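PDB 3LI9: hypothetical sensory transduction histidine kinase from Methanosarcina mazei, which probably senses an extracellular signal through its Cache domain, the part described here, and passes it to a cytoplasmic kinase that autophosphorylates on histidine. Local coordinates for residues A48-Q53 with D82-R87. Numbering follows the deposited sequence.
Sequences AEYGSQ and DAFDGR
Gln53 and Asp85 mark where two irregular loops come together, their CA atoms 5.3 Å apart. The 48-53 loop folds as a type I beta turn from Tyr50 to Gln53, with Tyr50 also at the centre of an inverse gamma turn. In 82-87 the chain turns back on itself through a backbone hydrogen bond from Gly86 N to Asp82 O. No direct hydrogen bond spans the two loops; a single water does so instead, donating to Tyr50 O at 2.6 Å and to Phe84 O at 2.8 Å, and both carbonyls thereby gain a polar partner.

Tyr50 and Phe84 meet edge against edge, with neither stacked over the other. Tyr50 CE2 lies 3.7 Å from Phe84 CZ, and the ring planes differ by 39°. With CG anti to the backbone N (chi1 179°), the Phe84 ring reaches Tyr50 by its CE1-CZ edge, while CE2 on its other flank comes 3.5 Å from the backbone carbonyl carbon of Gln53. Tyr79 meets the buried Phe84 edge to face, and Ala58 of helix 55-67 also touches it. In this PDC-fold sensor domain the contact joins the loop between helices 13-48 and 55-67 to the one between strands 74-79 and 105-108, farther from the centre of the chain than its radius of gyration. The Tyr50 hydroxyl hydrogen-bonds to Glu57 of helix 55-67.

Gln53 contributes its aliphatic part: CB lies 3.7 Å from Asp85 CB, CG sits 3.3 Å from Phe84 O, and the chain extends beyond it, carrying the amide alongside the Asp85 backbone. The amide and carboxylate planes stand 81° apart. Asp85 OD1 closes an Asx turn by accepting from Arg87 N at 2.9 Å, approached from above the carboxylate plane, and the same oxygen forms a salt bridge with Arg55.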
loop_
_atom_site.group_PDB
_atom_site.type_symbol
_atom_site.label_atom_id
_atom_site.label_comp_id
_atom_site.label_asym_id
_atom_site.label_seq_id
_atom_site.Cartn_x
_atom_site.Cartn_y
_atom_site.Cartn_z
ATOM N N ALA A 48 -1.527 -17.989 -13.557
ATOM C CA ALA A 48 -2.574 -18.999 -13.415
ATOM C C ALA A 48 -2.685 -19.880 -14.668
ATOM O O ALA A 48 -3.095 -21.020 -14.557
ATOM C CB ALA A 48 -3.959 -18.365 -13.035
ATOM N N GLU A 49 -2.322 -19.379 -15.827
ATOM C CA GLU A 49 -2.382 -20.098 -17.103
ATOM C C GLU A 49 -1.050 -20.582 -17.590
ATOM O O GLU A 49 -0.942 -21.106 -18.681
ATOM C CB GLU A 49 -3.033 -19.223 -18.200
ATOM C CG GLU A 49 -4.485 -18.844 -17.839
ATOM C CD GLU A 49 -5.466 -19.971 -17.946
ATOM O OE1 GLU A 49 -5.168 -21.056 -18.552
ATOM O OE2 GLU A 49 -6.566 -19.817 -17.404
ATOM N N TYR A 50 0.007 -20.352 -16.837
ATOM C CA TYR A 50 1.353 -20.667 -17.253
ATOM C C TYR A 50 1.739 -22.138 -17.030
ATOM O O TYR A 50 2.448 -22.502 -16.088
ATOM C CB TYR A 50 2.314 -19.812 -16.426
ATOM C CG TYR A 50 3.699 -19.720 -16.943
ATOM C CD1 TYR A 50 3.953 -19.281 -18.243
ATOM C CD2 TYR A 50 4.797 -20.068 -16.126
ATOM C CE1 TYR A 50 5.290 -19.151 -18.697
ATOM C CE2 TYR A 50 6.077 -19.906 -16.562
ATOM C CZ TYR A 50 6.323 -19.455 -17.830
ATOM O OH TYR A 50 7.624 -19.295 -18.237
ATOM N N GLY A 51 1.438 -22.947 -18.021
ATOM C CA GLY A 51 1.781 -24.396 -17.929
ATOM C C GLY A 51 3.187 -24.709 -18.405
ATOM O O GLY A 51 3.597 -25.855 -18.292
ATOM N N SER A 52 3.914 -23.723 -18.975
ATOM C CA SER A 52 5.272 -23.940 -19.425
ATOM C C SER A 52 6.223 -24.268 -18.282
ATOM O O SER A 52 7.274 -24.852 -18.516
ATOM C CB SER A 52 5.827 -22.753 -20.228
ATOM O OG SER A 52 5.069 -22.685 -21.450
ATOM N N GLN A 53 5.879 -23.765 -17.108
ATOM C CA GLN A 53 6.521 -24.244 -15.915
ATOM C C GLN A 53 8.038 -24.021 -15.966
ATOM O O GLN A 53 8.807 -24.849 -15.533
ATOM C CB GLN A 53 6.123 -25.737 -15.692
ATOM C CG GLN A 53 4.704 -25.802 -15.247
ATOM C CD GLN A 53 4.189 -27.227 -15.151
ATOM O OE1 GLN A 53 3.011 -27.423 -14.866
ATOM N NE2 GLN A 53 5.069 -28.223 -15.391
ATOM N N ASP A 82 5.052 -27.497 -4.501
ATOM C CA ASP A 82 4.948 -28.160 -5.772
ATOM C C ASP A 82 3.896 -27.586 -6.744
ATOM O O ASP A 82 3.653 -28.178 -7.786
ATOM C CB ASP A 82 4.695 -29.656 -5.547
ATOM C CG ASP A 82 5.981 -30.401 -5.256
ATOM O OD1 ASP A 82 7.067 -29.981 -5.694
ATOM O OD2 ASP A 82 5.914 -31.404 -4.557
ATOM N N ALA A 83 3.396 -26.390 -6.434
ATOM C CA ALA A 83 2.232 -25.786 -7.196
ATOM C C ALA A 83 2.624 -25.091 -8.498
ATOM O O ALA A 83 1.768 -24.866 -9.381
ATOM C CB ALA A 83 1.287 -24.933 -6.320
ATOM N N PHE A 84 3.904 -24.731 -8.670
ATOM C CA PHE A 84 4.334 -24.105 -9.896
ATOM C C PHE A 84 4.591 -25.151 -10.973
ATOM O O PHE A 84 4.176 -24.973 -12.128
ATOM C CB PHE A 84 5.657 -23.307 -9.695
ATOM C CG PHE A 84 6.149 -22.654 -10.971
ATOM C CD1 PHE A 84 5.447 -21.510 -11.470
ATOM C CD2 PHE A 84 7.274 -23.097 -11.621
ATOM C CE1 PHE A 84 5.856 -20.923 -12.659
ATOM C CE2 PHE A 84 7.759 -22.504 -12.801
ATOM C CZ PHE A 84 7.043 -21.385 -13.299
ATOM N N ASP A 85 5.293 -26.235 -10.596
ATOM C CA ASP A 85 5.801 -27.186 -11.581
ATOM C C ASP A 85 5.979 -28.622 -11.102
ATOM O O ASP A 85 6.512 -29.424 -11.828
ATOM C CB ASP A 85 7.102 -26.683 -12.214
ATOM C CG ASP A 85 8.290 -26.560 -11.187
ATOM O OD1 ASP A 85 8.139 -26.969 -10.035
ATOM O OD2 ASP A 85 9.400 -26.144 -11.600
ATOM N N GLY A 86 5.544 -28.916 -9.891
ATOM C CA GLY A 86 5.655 -30.253 -9.307
ATOM C C GLY A 86 7.099 -30.651 -9.019
ATOM O O GLY A 86 7.358 -31.846 -8.736
ATOM N N ARG A 87 8.043 -29.690 -9.046
ATOM C CA ARG A 87 9.487 -30.051 -9.010
ATOM C C ARG A 87 10.333 -29.275 -7.967
ATOM O O ARG A 87 11.494 -29.019 -8.199
ATOM C CB ARG A 87 10.109 -29.897 -10.393
ATOM C CG ARG A 87 9.550 -30.953 -11.448
ATOM C CD ARG A 87 10.509 -31.115 -12.647
ATOM N NE ARG A 87 11.018 -29.836 -13.158
ATOM C CZ ARG A 87 12.300 -29.410 -13.109
ATOM N NH1 ARG A 87 13.271 -30.144 -12.570
ATOM N NH2 ARG A 87 12.621 -28.213 -13.600
HETATM O O HOH W 1 3.072 -22.881 -13.564
#